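Local coordinates for protein putative thioesterase (PDB 5UGZ) that releases intermediates from the colibactin NRPS/PKS assembly line as an unusual type II thioesterase, probably by hydrolysing their thioester links, at residues L26-Y31 and I50-L55; P30-S35 and H97-I102; W42-S47 and K240-V245; A93-S98 and A121-G126; D204-V209 and A233-V238. All blocks are in the same frame, centred on the assembly; numbering follows the deposited sequence.

Contact 1. Residues L26-Y31 and I50-L55; sequences LYCLPY and ITLRPL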
# COMPACT_ATOMS: atom_id res chain seq x y z
N LEU A 26 -6.04 8.83 8.51
CA LEU A 26 -5.84 7.88 7.43
C LEU A 26 -4.34 7.77 7.16
O LEU A 26 -3.74 8.69 6.60
CB LEU A 26 -6.58 8.34 6.18
CG LEU A 26 -6.33 7.56 4.90
CD1 LEU A 26 -7.01 6.20 4.97
CD2 LEU A 26 -6.81 8.39 3.70
N TYR A 27 -3.75 6.64 7.55
CA TYR A 27 -2.35 6.32 7.30
C TYR A 27 -2.23 5.69 5.92
O TYR A 27 -2.92 4.72 5.62
CB TYR A 27 -1.81 5.38 8.38
CG TYR A 27 -1.87 6.03 9.77
CD1 TYR A 27 -2.99 5.90 10.59
CD2 TYR A 27 -0.82 6.82 10.22
CE1 TYR A 27 -3.05 6.54 11.82
CE2 TYR A 27 -0.87 7.45 11.44
CZ TYR A 27 -1.98 7.32 12.23
OH TYR A 27 -2.00 7.96 13.45
N CYS A 28 -1.37 6.26 5.07
CA CYS A 28 -1.20 5.78 3.71
C CYS A 28 0.23 5.28 3.50
O CYS A 28 1.19 5.96 3.87
CB CYS A 28 -1.54 6.86 2.70
SG CYS A 28 -3.26 7.38 2.82
N LEU A 29 0.35 4.10 2.87
CA LEU A 29 1.64 3.51 2.55
C LEU A 29 1.84 3.47 1.04
O LEU A 29 0.92 3.08 0.31
CB LEU A 29 1.76 2.09 3.15
CG LEU A 29 1.91 2.06 4.67
CD1 LEU A 29 0.64 2.54 5.35
CD2 LEU A 29 2.25 0.66 5.17
N PRO A 30 3.02 3.84 0.54
CA PRO A 30 3.22 3.91 -0.91
C PRO A 30 3.55 2.56 -1.54
O PRO A 30 3.84 1.57 -0.87
CB PRO A 30 4.40 4.89 -1.03
CG PRO A 30 5.17 4.70 0.23
CD PRO A 30 4.19 4.30 1.30
N TYR A 31 3.51 2.54 -2.86
CA TYR A 31 3.88 1.35 -3.61
C TYR A 31 5.40 1.22 -3.72
O TYR A 31 6.16 2.04 -3.19
CB TYR A 31 3.25 1.39 -4.99
CG TYR A 31 3.32 2.75 -5.63
CD1 TYR A 31 4.56 3.38 -5.85
CD2 TYR A 31 2.17 3.41 -6.03
CE1 TYR A 31 4.63 4.62 -6.43
CE2 TYR A 31 2.24 4.65 -6.62
CZ TYR A 31 3.48 5.25 -6.81
OH TYR A 31 3.55 6.49 -7.38
N ILE A 50 -10.94 14.18 7.92
CA ILE A 50 -9.94 13.13 7.76
C ILE A 50 -8.58 13.79 7.74
O ILE A 50 -8.31 14.66 6.90
CB ILE A 50 -10.16 12.29 6.49
CG1 ILE A 50 -11.57 11.69 6.44
CG2 ILE A 50 -9.09 11.19 6.41
CD1 ILE A 50 -11.89 10.99 5.16
N THR A 51 -7.72 13.40 8.68
CA THR A 51 -6.36 13.91 8.76
C THR A 51 -5.43 12.96 8.02
O THR A 51 -5.32 11.78 8.39
CB THR A 51 -5.92 14.06 10.21
OG1 THR A 51 -6.80 14.97 10.88
CG2 THR A 51 -4.50 14.58 10.28
N LEU A 52 -4.79 13.47 6.97
CA LEU A 52 -3.89 12.66 6.16
C LEU A 52 -2.58 12.41 6.90
O LEU A 52 -1.94 13.35 7.38
CB LEU A 52 -3.63 13.36 4.84
CG LEU A 52 -2.63 12.68 3.92
CD1 LEU A 52 -3.08 11.27 3.73
CD2 LEU A 52 -2.57 13.42 2.60
N ARG A 53 -2.17 11.15 6.98
CA ARG A 53 -0.97 10.73 7.70
C ARG A 53 -0.13 9.80 6.83
O ARG A 53 -0.04 8.59 7.07
CB ARG A 53 -1.33 10.04 9.01
CG ARG A 53 -1.98 10.93 10.00
CD ARG A 53 -0.99 11.96 10.43
NE ARG A 53 -1.46 12.67 11.60
CZ ARG A 53 -0.94 13.81 12.04
NH1 ARG A 53 0.07 14.37 11.38
NH2 ARG A 53 -1.42 14.39 13.12
N PRO A 54 0.53 10.34 5.80
CA PRO A 54 1.40 9.51 4.96
C PRO A 54 2.54 8.95 5.79
O PRO A 54 3.16 9.65 6.58
CB PRO A 54 1.90 10.48 3.89
CG PRO A 54 0.92 11.64 3.91
CD PRO A 54 0.46 11.74 5.34
N LEU A 55 2.81 7.66 5.61
CA LEU A 55 3.88 7.00 6.34
C LEU A 55 5.05 6.80 5.40
O LEU A 55 4.90 6.17 4.35
CB LEU A 55 3.41 5.66 6.93
CG LEU A 55 2.40 5.75 8.08
CD1 LEU A 55 2.14 4.39 8.70
CD2 LEU A 55 2.78 6.75 9.15
O HOH W 1 3.13 7.00 2.81

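Contact 2. Residues P30-S35 and H97-I102; sequences PYSGGS and HSLGGI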
# COMPACT_ATOMS: atom_id res chain seq x y z
N PRO A 30 3.02 3.84 0.54
CA PRO A 30 3.22 3.91 -0.91
C PRO A 30 3.55 2.56 -1.54
O PRO A 30 3.84 1.57 -0.87
CB PRO A 30 4.40 4.89 -1.03
CG PRO A 30 5.17 4.70 0.23
CD PRO A 30 4.19 4.30 1.30
N TYR A 31 3.51 2.54 -2.86
CA TYR A 31 3.88 1.35 -3.61
C TYR A 31 5.40 1.22 -3.72
O TYR A 31 6.16 2.04 -3.19
CB TYR A 31 3.25 1.39 -4.99
CG TYR A 31 3.32 2.75 -5.63
CD1 TYR A 31 4.56 3.38 -5.85
CD2 TYR A 31 2.17 3.41 -6.03
CE1 TYR A 31 4.63 4.62 -6.43
CE2 TYR A 31 2.24 4.65 -6.62
CZ TYR A 31 3.48 5.25 -6.81
OH TYR A 31 3.55 6.49 -7.38
N SER A 32 5.87 0.20 -4.43
CA SER A 32 7.30 -0.09 -4.54
C SER A 32 8.04 1.04 -5.25
O SER A 32 7.62 1.50 -6.31
CB SER A 32 7.54 -1.40 -5.28
OG SER A 32 7.03 -2.51 -4.55
N GLY A 33 9.17 1.47 -4.66
CA GLY A 33 9.91 2.62 -5.14
C GLY A 33 9.31 3.97 -4.76
O GLY A 33 9.97 5.00 -4.97
N GLY A 34 8.08 3.99 -4.22
CA GLY A 34 7.39 5.23 -3.95
C GLY A 34 7.72 5.83 -2.59
O GLY A 34 8.36 5.20 -1.73
N SER A 35 7.25 7.06 -2.40
CA SER A 35 7.43 7.81 -1.16
C SER A 35 6.08 8.34 -0.70
O SER A 35 5.09 8.29 -1.43
CB SER A 35 8.44 8.96 -1.34
OG SER A 35 7.89 10.03 -2.07
N HIS A 97 -0.94 0.81 -1.43
CA HIS A 97 -0.97 0.37 -2.82
C HIS A 97 0.16 -0.63 -3.04
O HIS A 97 1.31 -0.37 -2.67
CB HIS A 97 -0.84 1.53 -3.81
CG HIS A 97 -1.07 1.14 -5.24
ND1 HIS A 97 -2.33 1.05 -5.80
CD2 HIS A 97 -0.21 0.80 -6.23
CE1 HIS A 97 -2.23 0.68 -7.07
NE2 HIS A 97 -0.95 0.52 -7.35
N SER A 98 -0.18 -1.78 -3.63
CA SER A 98 0.78 -2.83 -4.01
C SER A 98 1.58 -3.28 -2.79
O SER A 98 0.98 -3.82 -1.85
CB SER A 98 1.61 -2.32 -5.18
OG SER A 98 1.87 -3.40 -6.05
N LEU A 99 2.91 -3.13 -2.78
CA LEU A 99 3.71 -3.47 -1.60
C LEU A 99 3.18 -2.77 -0.36
O LEU A 99 3.18 -3.34 0.74
CB LEU A 99 5.18 -3.10 -1.84
CG LEU A 99 6.11 -3.20 -0.65
CD1 LEU A 99 6.26 -4.66 -0.19
CD2 LEU A 99 7.45 -2.58 -1.00
N GLY A 100 2.74 -1.52 -0.52
CA GLY A 100 2.14 -0.81 0.58
C GLY A 100 0.90 -1.47 1.10
O GLY A 100 0.52 -1.24 2.25
N GLY A 101 0.24 -2.29 0.28
CA GLY A 101 -0.95 -3.01 0.71
C GLY A 101 -0.60 -4.22 1.54
O GLY A 101 -1.27 -4.50 2.54
N ILE A 102 0.45 -4.95 1.14
CA ILE A 102 0.98 -6.05 1.95
C ILE A 102 1.50 -5.51 3.27
O ILE A 102 1.29 -6.11 4.34
CB ILE A 102 2.10 -6.80 1.20
CG1 ILE A 102 1.54 -7.59 0.01
CG2 ILE A 102 2.85 -7.72 2.14
CD1 ILE A 102 0.58 -8.72 0.38

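Contact 3. Residues W42-S47 and K240-V245; sequences WRSVLS and KHFEQV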
# COMPACT_ATOMS: atom_id res chain seq x y z
N TRP A 42 -3.64 14.09 -1.99
CA TRP A 42 -4.90 13.61 -1.46
C TRP A 42 -5.57 14.64 -0.55
O TRP A 42 -6.79 14.56 -0.34
CB TRP A 42 -4.70 12.31 -0.67
CG TRP A 42 -4.47 11.12 -1.54
CD1 TRP A 42 -3.82 11.08 -2.74
CD2 TRP A 42 -4.91 9.79 -1.28
NE1 TRP A 42 -3.82 9.80 -3.23
CE2 TRP A 42 -4.48 8.99 -2.35
CE3 TRP A 42 -5.63 9.19 -0.24
CZ2 TRP A 42 -4.76 7.63 -2.41
CZ3 TRP A 42 -5.90 7.85 -0.30
CH2 TRP A 42 -5.47 7.09 -1.38
N ARG A 43 -4.81 15.57 0.01
CA ARG A 43 -5.39 16.56 0.91
C ARG A 43 -6.30 17.55 0.19
O ARG A 43 -6.97 18.35 0.85
CB ARG A 43 -4.29 17.30 1.65
CG ARG A 43 -4.34 17.07 3.14
CD ARG A 43 -3.14 17.72 3.81
NE ARG A 43 -3.21 19.17 3.68
CZ ARG A 43 -2.18 19.95 3.38
NH1 ARG A 43 -0.98 19.43 3.16
NH2 ARG A 43 -2.36 21.26 3.28
N SER A 44 -6.39 17.50 -1.14
CA SER A 44 -7.28 18.39 -1.86
C SER A 44 -8.66 17.78 -2.13
O SER A 44 -9.55 18.49 -2.61
CB SER A 44 -6.65 18.83 -3.19
OG SER A 44 -6.76 17.82 -4.18
N VAL A 45 -8.85 16.49 -1.84
CA VAL A 45 -10.13 15.82 -2.05
C VAL A 45 -10.64 15.07 -0.82
O VAL A 45 -11.84 14.79 -0.72
CB VAL A 45 -10.05 14.87 -3.27
CG1 VAL A 45 -10.25 15.65 -4.56
CG2 VAL A 45 -8.70 14.19 -3.34
N LEU A 46 -9.78 14.75 0.15
CA LEU A 46 -10.21 14.01 1.33
C LEU A 46 -11.21 14.82 2.15
O LEU A 46 -11.19 16.06 2.16
CB LEU A 46 -9.01 13.68 2.21
CG LEU A 46 -8.20 12.43 1.98
CD1 LEU A 46 -6.91 12.59 2.74
CD2 LEU A 46 -8.96 11.20 2.49
N SER A 47 -12.06 14.09 2.87
CA SER A 47 -13.09 14.73 3.68
C SER A 47 -12.45 15.58 4.76
O SER A 47 -11.40 15.25 5.30
CB SER A 47 -14.01 13.67 4.29
OG SER A 47 -14.78 13.02 3.31
N LYS A 240 -3.37 8.28 -11.33
CA LYS A 240 -4.07 8.92 -12.43
C LYS A 240 -5.51 9.23 -12.06
O LYS A 240 -6.05 10.27 -12.47
CB LYS A 240 -4.01 8.04 -13.68
CG LYS A 240 -4.56 8.75 -14.93
CD LYS A 240 -4.52 7.87 -16.15
CE LYS A 240 -4.86 8.67 -17.39
NZ LYS A 240 -5.20 7.80 -18.55
N HIS A 241 -6.15 8.36 -11.31
CA HIS A 241 -7.53 8.55 -10.88
C HIS A 241 -7.62 8.70 -9.37
O HIS A 241 -8.58 8.26 -8.73
CB HIS A 241 -8.41 7.40 -11.37
CG HIS A 241 -8.30 7.15 -12.84
ND1 HIS A 241 -8.49 8.15 -13.78
CD2 HIS A 241 -8.02 6.03 -13.54
CE1 HIS A 241 -8.33 7.65 -14.99
NE2 HIS A 241 -8.04 6.37 -14.88
N PHE A 242 -6.61 9.35 -8.78
CA PHE A 242 -6.58 9.48 -7.34
C PHE A 242 -7.82 10.17 -6.80
O PHE A 242 -8.20 9.93 -5.65
CB PHE A 242 -5.32 10.23 -6.90
CG PHE A 242 -5.44 11.71 -6.93
CD1 PHE A 242 -5.63 12.42 -5.76
CD2 PHE A 242 -5.36 12.41 -8.12
CE1 PHE A 242 -5.75 13.79 -5.78
CE2 PHE A 242 -5.47 13.78 -8.15
CZ PHE A 242 -5.66 14.48 -6.98
N GLU A 243 -8.47 11.03 -7.59
CA GLU A 243 -9.62 11.74 -7.04
C GLU A 243 -10.80 10.81 -6.85
O GLU A 243 -11.58 11.00 -5.90
CB GLU A 243 -10.02 12.92 -7.94
CG GLU A 243 -8.87 13.62 -8.66
CD GLU A 243 -8.37 12.87 -9.92
OE1 GLU A 243 -7.29 13.23 -10.46
OE2 GLU A 243 -9.05 11.93 -10.39
N GLN A 244 -10.95 9.82 -7.73
CA GLN A 244 -11.99 8.80 -7.58
C GLN A 244 -11.67 7.86 -6.42
O GLN A 244 -12.55 7.52 -5.63
CB GLN A 244 -12.12 7.99 -8.87
CG GLN A 244 -12.84 8.68 -10.01
CD GLN A 244 -12.38 8.18 -11.37
OE1 GLN A 244 -11.33 8.60 -11.88
NE2 GLN A 244 -13.16 7.28 -11.97
N VAL A 245 -10.42 7.41 -6.33
CA VAL A 245 -9.99 6.61 -5.19
C VAL A 245 -10.33 7.34 -3.89
O VAL A 245 -10.88 6.75 -2.95
CB VAL A 245 -8.49 6.29 -5.28
CG1 VAL A 245 -7.99 5.69 -3.98
CG2 VAL A 245 -8.23 5.35 -6.42

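Contact 4. Residues A93-S98 and A121-G126; sequences AIFGHS and ALFFSG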
# COMPACT_ATOMS: atom_id res chain seq x y z
N ALA A 93 -7.87 4.57 9.72
CA ALA A 93 -7.91 3.63 8.61
C ALA A 93 -6.50 3.51 8.06
O ALA A 93 -5.62 4.29 8.41
CB ALA A 93 -8.87 4.08 7.51
N ILE A 94 -6.29 2.53 7.18
CA ILE A 94 -5.00 2.31 6.54
C ILE A 94 -5.23 2.03 5.06
O ILE A 94 -6.03 1.17 4.70
CB ILE A 94 -4.22 1.15 7.17
CG1 ILE A 94 -4.31 1.26 8.70
CG2 ILE A 94 -2.77 1.15 6.64
CD1 ILE A 94 -3.53 0.24 9.46
N PHE A 95 -4.52 2.78 4.21
CA PHE A 95 -4.53 2.58 2.77
C PHE A 95 -3.11 2.25 2.34
O PHE A 95 -2.16 2.89 2.80
CB PHE A 95 -5.05 3.84 2.03
CG PHE A 95 -5.02 3.73 0.53
CD1 PHE A 95 -3.83 3.88 -0.17
CD2 PHE A 95 -6.18 3.47 -0.18
CE1 PHE A 95 -3.79 3.77 -1.56
CE2 PHE A 95 -6.15 3.36 -1.58
CZ PHE A 95 -4.95 3.51 -2.26
N GLY A 96 -2.96 1.26 1.47
CA GLY A 96 -1.67 0.97 0.87
C GLY A 96 -1.88 0.48 -0.54
O GLY A 96 -2.88 -0.17 -0.84
N HIS A 97 -0.94 0.81 -1.43
CA HIS A 97 -0.97 0.37 -2.82
C HIS A 97 0.16 -0.63 -3.04
O HIS A 97 1.31 -0.37 -2.67
CB HIS A 97 -0.84 1.53 -3.81
CG HIS A 97 -1.07 1.14 -5.24
ND1 HIS A 97 -2.33 1.05 -5.80
CD2 HIS A 97 -0.21 0.80 -6.23
CE1 HIS A 97 -2.23 0.68 -7.07
NE2 HIS A 97 -0.95 0.52 -7.35
N SER A 98 -0.18 -1.78 -3.63
CA SER A 98 0.78 -2.83 -4.01
C SER A 98 1.58 -3.28 -2.79
O SER A 98 0.98 -3.82 -1.85
CB SER A 98 1.61 -2.32 -5.18
OG SER A 98 1.87 -3.40 -6.05
N ALA A 121 -11.58 0.87 8.89
CA ALA A 121 -11.62 0.27 7.57
C ALA A 121 -10.19 0.19 7.06
O ALA A 121 -9.30 0.89 7.54
CB ALA A 121 -12.47 1.08 6.59
N LEU A 122 -10.01 -0.67 6.07
CA LEU A 122 -8.72 -0.93 5.45
C LEU A 122 -8.92 -0.94 3.95
O LEU A 122 -9.91 -1.49 3.47
CB LEU A 122 -8.12 -2.29 5.89
CG LEU A 122 -7.66 -2.43 7.35
CD1 LEU A 122 -7.47 -3.89 7.68
CD2 LEU A 122 -6.38 -1.66 7.62
N PHE A 123 -7.97 -0.35 3.23
CA PHE A 123 -8.01 -0.24 1.77
C PHE A 123 -6.75 -0.89 1.23
O PHE A 123 -5.64 -0.49 1.58
CB PHE A 123 -8.09 1.23 1.33
CG PHE A 123 -9.23 1.99 1.95
CD1 PHE A 123 -10.47 2.03 1.34
CD2 PHE A 123 -9.06 2.64 3.17
CE1 PHE A 123 -11.52 2.73 1.91
CE2 PHE A 123 -10.10 3.33 3.75
CZ PHE A 123 -11.35 3.37 3.12
N PHE A 124 -6.92 -1.91 0.39
CA PHE A 124 -5.79 -2.56 -0.27
C PHE A 124 -5.95 -2.31 -1.76
O PHE A 124 -6.83 -2.88 -2.40
CB PHE A 124 -5.73 -4.06 0.04
CG PHE A 124 -5.68 -4.37 1.52
CD1 PHE A 124 -4.56 -4.05 2.27
CD2 PHE A 124 -6.76 -4.96 2.16
CE1 PHE A 124 -4.51 -4.31 3.63
CE2 PHE A 124 -6.71 -5.22 3.52
CZ PHE A 124 -5.58 -4.90 4.25
N SER A 125 -5.09 -1.45 -2.28
CA SER A 125 -5.15 -1.02 -3.66
C SER A 125 -4.06 -1.73 -4.47
O SER A 125 -2.92 -1.87 -4.02
CB SER A 125 -4.99 0.50 -3.71
OG SER A 125 -5.18 1.01 -5.00
N GLY A 126 -4.43 -2.20 -5.66
CA GLY A 126 -3.47 -2.85 -6.55
C GLY A 126 -2.69 -3.95 -5.87
O GLY A 126 -1.47 -4.06 -6.06

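Contact 5. Residues D204-V209 and A233-V238; sequences DADNLV and ADHFFV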
# COMPACT_ATOMS: atom_id res chain seq x y z
N ASP A 204 -8.55 -2.48 -14.18
CA ASP A 204 -8.88 -3.66 -14.97
C ASP A 204 -7.76 -4.04 -15.94
O ASP A 204 -7.64 -5.21 -16.32
CB ASP A 204 -10.18 -3.45 -15.74
CG ASP A 204 -10.02 -2.49 -16.91
OD1 ASP A 204 -10.84 -2.54 -17.84
OD2 ASP A 204 -9.07 -1.67 -16.89
N ALA A 205 -6.95 -3.07 -16.37
CA ALA A 205 -5.80 -3.33 -17.23
C ALA A 205 -4.51 -3.57 -16.45
O ALA A 205 -3.43 -3.57 -17.04
CB ALA A 205 -5.60 -2.17 -18.22
N ASP A 206 -4.61 -3.78 -15.15
CA ASP A 206 -3.42 -3.99 -14.33
C ASP A 206 -2.87 -5.39 -14.60
O ASP A 206 -3.55 -6.39 -14.33
CB ASP A 206 -3.77 -3.82 -12.86
CG ASP A 206 -2.55 -3.76 -11.96
OD1 ASP A 206 -1.44 -4.08 -12.44
OD2 ASP A 206 -2.73 -3.39 -10.78
N ASN A 207 -1.64 -5.46 -15.13
CA ASN A 207 -1.02 -6.75 -15.42
C ASN A 207 -0.45 -7.44 -14.18
O ASN A 207 -0.24 -8.66 -14.21
CB ASN A 207 0.11 -6.58 -16.44
CG ASN A 207 -0.40 -6.24 -17.83
OD1 ASN A 207 -1.49 -6.66 -18.23
ND2 ASN A 207 0.39 -5.47 -18.57
N LEU A 208 -0.19 -6.71 -13.11
CA LEU A 208 0.44 -7.27 -11.92
C LEU A 208 -0.56 -7.73 -10.87
O LEU A 208 -0.15 -8.26 -9.84
CB LEU A 208 1.40 -6.26 -11.30
CG LEU A 208 2.50 -5.69 -12.20
CD1 LEU A 208 2.84 -6.65 -13.34
CD2 LEU A 208 2.09 -4.34 -12.75
N VAL A 209 -1.86 -7.53 -11.10
CA VAL A 209 -2.88 -7.97 -10.15
C VAL A 209 -3.88 -8.80 -10.91
O VAL A 209 -4.46 -8.34 -11.91
CB VAL A 209 -3.57 -6.79 -9.44
CG1 VAL A 209 -4.70 -7.29 -8.53
CG2 VAL A 209 -2.56 -5.96 -8.63
N ALA A 233 -7.64 1.04 -16.79
CA ALA A 233 -6.72 1.57 -15.79
C ALA A 233 -5.65 0.53 -15.54
O ALA A 233 -5.95 -0.65 -15.38
CB ALA A 233 -7.45 1.91 -14.49
N ASP A 234 -4.40 0.98 -15.52
CA ASP A 234 -3.27 0.09 -15.28
C ASP A 234 -2.92 0.04 -13.80
O ASP A 234 -3.76 0.33 -12.94
CB ASP A 234 -2.07 0.56 -16.10
CG ASP A 234 -1.65 1.98 -15.75
OD1 ASP A 234 -2.40 2.70 -15.05
OD2 ASP A 234 -0.55 2.38 -16.19
N HIS A 235 -1.68 -0.31 -13.49
CA HIS A 235 -1.26 -0.40 -12.09
C HIS A 235 -1.32 0.94 -11.40
O HIS A 235 -1.57 1.01 -10.19
CB HIS A 235 0.15 -0.97 -12.02
CG HIS A 235 0.61 -1.29 -10.63
ND1 HIS A 235 -0.01 -2.24 -9.84
CD2 HIS A 235 1.64 -0.81 -9.90
CE1 HIS A 235 0.62 -2.32 -8.68
NE2 HIS A 235 1.63 -1.47 -8.69
N PHE A 236 -1.08 2.02 -12.13
CA PHE A 236 -0.94 3.33 -11.51
C PHE A 236 -2.20 4.17 -11.65
O PHE A 236 -2.13 5.40 -11.66
CB PHE A 236 0.29 4.05 -12.08
CG PHE A 236 1.58 3.45 -11.61
CD1 PHE A 236 2.28 4.01 -10.56
CD2 PHE A 236 2.07 2.30 -12.20
CE1 PHE A 236 3.44 3.46 -10.13
CE2 PHE A 236 3.24 1.73 -11.76
CZ PHE A 236 3.92 2.31 -10.72
N PHE A 237 -3.36 3.50 -11.73
CA PHE A 237 -4.63 4.17 -11.55
C PHE A 237 -4.68 4.93 -10.23
O PHE A 237 -5.38 5.94 -10.13
CB PHE A 237 -5.78 3.16 -11.62
CG PHE A 237 -5.87 2.27 -10.41
CD1 PHE A 237 -6.42 2.74 -9.23
CD2 PHE A 237 -5.38 0.98 -10.46
CE1 PHE A 237 -6.48 1.94 -8.11
CE2 PHE A 237 -5.45 0.18 -9.35
CZ PHE A 237 -6.00 0.66 -8.18
N VAL A 238 -3.94 4.46 -9.21
CA VAL A 238 -3.96 5.12 -7.90
C VAL A 238 -3.50 6.57 -8.00
O VAL A 238 -3.90 7.42 -7.19
CB VAL A 238 -3.11 4.33 -6.88
CG1 VAL A 238 -1.62 4.49 -7.16
CG2 VAL A 238 -3.45 4.74 -5.43

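Contact 1. Residues L26-Y31 and I50-L55
Tyr27 and Arg53 run side by side on one face of two neighbouring parallel strands, pointing the same way, with ring and guanidinium planes 23° apart. The aliphatic base of the arginine does the touching: Arg53 CB comes obliquely to the ring, 3.5 Å from Tyr27 CD2, before a bend at chi2 (-66°) takes the charged end off elsewhere. Leu55 completes this side, its CD2 at the edge of the Tyr27 ring and its CD1 alongside Leu29 CD1. On the opposite face, Leu26 CB meets Ile50 CG2 at 3.8 Å, and Cys28 SG rests 4.0 Å from Leu52 CD1. Between the faces the backbones are joined by Leu26 N to Thr51 O, Arg53 N to Leu26 O (2.9 Å) and Leu55 N to Cys28 O (2.9 Å), with a weak bond from Cys28 N to Arg53 O. A glycine in place of Tyr27 would probably leave the Arg53 methylenes and the Leu55 methyl facing a gap. Strand 50-54 is the outermost strand on this side of the sheet, and the chemistry suits that place: backbone bonds set the register, apolar side chains pack on both faces, and Arg53 contributes only its hydrocarbon to the packing.

Contact 2. Residues P30-S35 and H97-I102
Tyr31 and His97 form the close part of this contact. Tyr31 CB lies in the plane of the His97 ring, at its edge, 3.7 Å from His97 CD2, and Tyr31 CD2 comes within 3.5 Å of the same carbon; the two ring planes stand 81° apart. A chi1 of 42°, which sets Tyr31 CG in the crowded position between backbone N and carbonyl carbon, places the ring beside the histidine, and its hydroxyl bonds to Asp239. Tyr31 CA also meets His97 O at 3.2 Å, and Pro30 O sits 3.3 Å from Gly100 CA, where any side chain on that glycine would strike the carbonyl. Ser32 OG is as close, 3.3 Å from Leu99 CB, with Leu99 CD2 beside it. The sequence Gly96-His97-Ser98-Leu99-Gly100 fits the nucleophile elbow of alpha/beta hydrolases, a tight turn from strand to helix, and Ser98 has the strained backbone expected of it (phi 57°). In such folds the loop following a preceding strand commonly lends an amide to the oxyanion hole, a role consistent with the place of residues 30-35. The loose side begins past Ser32, which lies in a type II turn from Tyr31 to Gly34: Gly33, Gly34 and Ser35 lead the chain away without touching residues 97-102, and Gly33 N bonds instead to Asp178 of helix 165-183.

Contact 3. Residues W42-S47 and K240-V245
Phe242, at the start of the C-terminal helix, pushes its ring into the hollow between Trp42 and Val45. Its chi1 of 85° places the ring between backbone N and carbonyl carbon, directing it at the loop of residues 42-47. One side of the ring, at CD1, comes 3.8 Å from Trp42 CD1, while the next carbon, Phe242 CE1, touches Val45 CG2, also at 3.8 Å. The phenyl and the five-membered ring of the tryptophan are only 27° from parallel, yet they are slid so far past each other, with centroids 5.7 Å apart, that they barely overlap. The far end of the indole reaches one helical turn on, where Trp42 CH2 crosses Val245 CG1 obliquely at 3.9 Å. The indole thus lies against two bumps of the helix, Phe242 near its pyrrole side and Val245 at its benzo corner. Val45 borders the outer flank, with its CG1 a looser 4.4 Å from Glu243 CB. The loop keeps its curvature through Trp42 O, which accepts from both Val45 N and Leu46 N. Beyond the two segments, Phe95 of the central sheet and Tyr39 meet the indole edge-to-face, and Lys41 makes a cation-pi contact with Phe242. The contact is largely apolar, and the two segments share no hydrogen bond; the polar tie between this loop and the helix is supplied farther along by Asn250, which bonds to Val45 O and Ser47 N. Such packing probably owes its stability to water excluded from the indole and Val245.

Contact 4. Residues A93-S98 and A121-G126
The beta-alpha-beta unit that carries the apparent nucleophile elbow closes here, where strand 93-97 pairs in parallel with strand 121-125, Phe95 beside Phe123 and His97 beside Ser125. The axes are only 3° from parallel. Phe123 N bonds to Ile94 O (2.9 Å), Gly96 N to Phe123 O, Ser125 N to Gly96 O, and Ser98 N to Ser125 O (2.8 Å), so the pairing continues to the elbow serine. On one face the Phe95 and Phe123 side chains cross at about a right angle, and Phe95 CD2 presses on Phe123 CB at 3.3 Å. The tip of the same ring, CZ, lies equally close to Ser125 CB. Ser125 OG, set anti to its own amide nitrogen (chi1 -173°), meets the edge of the His97 imidazole in plane, 3.0 Å from ND1, in a hydrogen bond whose donor may be either group. Gly126, with positive phi, leaves room where a CB would run into His97 CE1. On the other face Leu122 CD2 nestles against Ile94 CB at 3.6 Å. Helix 99-113 covers that face through Ala104 and Val108, Val238 of helix 237-240 packs against Phe95 and Ser125, and strands 24-29 and 198-203 flank the pair.

Contact 5. Residues D204-V209 and A233-V238
Two loops at the C-terminal ends of strands 198-203 and 225-230 meet here in a polar contact, joined chiefly by carboxylates, with Asp206 and His235 at its centre. Their side chains lie alongside each other, pointing the same way, with carboxylate and imidazole planes 62° apart. His235 ND1 donates to Asp206 OD2 over 3.1 Å in a fairly straight bond (164°); the oxygen is met on its syn side and lies close to the plane of the imidazole. The other oxygen, Asp206 OD1, accepts from Leu208 N at 3.0 Å from above the carboxylate plane, closing an Asx turn that fixes the rotation of the acid. Leu208 CD2 packs on His235 CB at 4.0 Å. With an alanine here in place of Asp206, His235 ND1 would probably lose its acceptor and the imidazole be freer to turn, while the Asx turn would lose its closing bond. Nearer the strands, Asp204 OD2 takes the amide of Ala233 at 3.1 Å and Ala205 N donates to Ala233 O at 2.8 Å, holding the two loops in step. Across from the aspartate, His235 CE1 lies 3.1 Å from Ser98 OG, and its NE2 is also near that hydroxyl. An acid and a histidine on late loops facing an elbow serine is the layout of the alpha/beta-hydrolase catalytic triad, so Ser98, Asp206 and His235 are consistent with that site.

Starting from the N terminus, contact 1 closes the loop between the first two strands and sets the edge of the sheet. Contact 2 leaves from the same stretch, at Pro30 and Tyr31, and reaches much farther on, to the elbow at 97-102. Contact 3 begins inside the loop of contact 1 and ends at the C-terminal helix, so it crosses both contacts 1 and 2. Within its long span contacts 4 and 5 nest one after the other: contact 4 shares His97 and Ser98 with contact 2 and closes a beta-alpha-beta unit, while contact 5 joins two later loops. Through His235, contact 5 touches contacts 2 and 4 at the elbow.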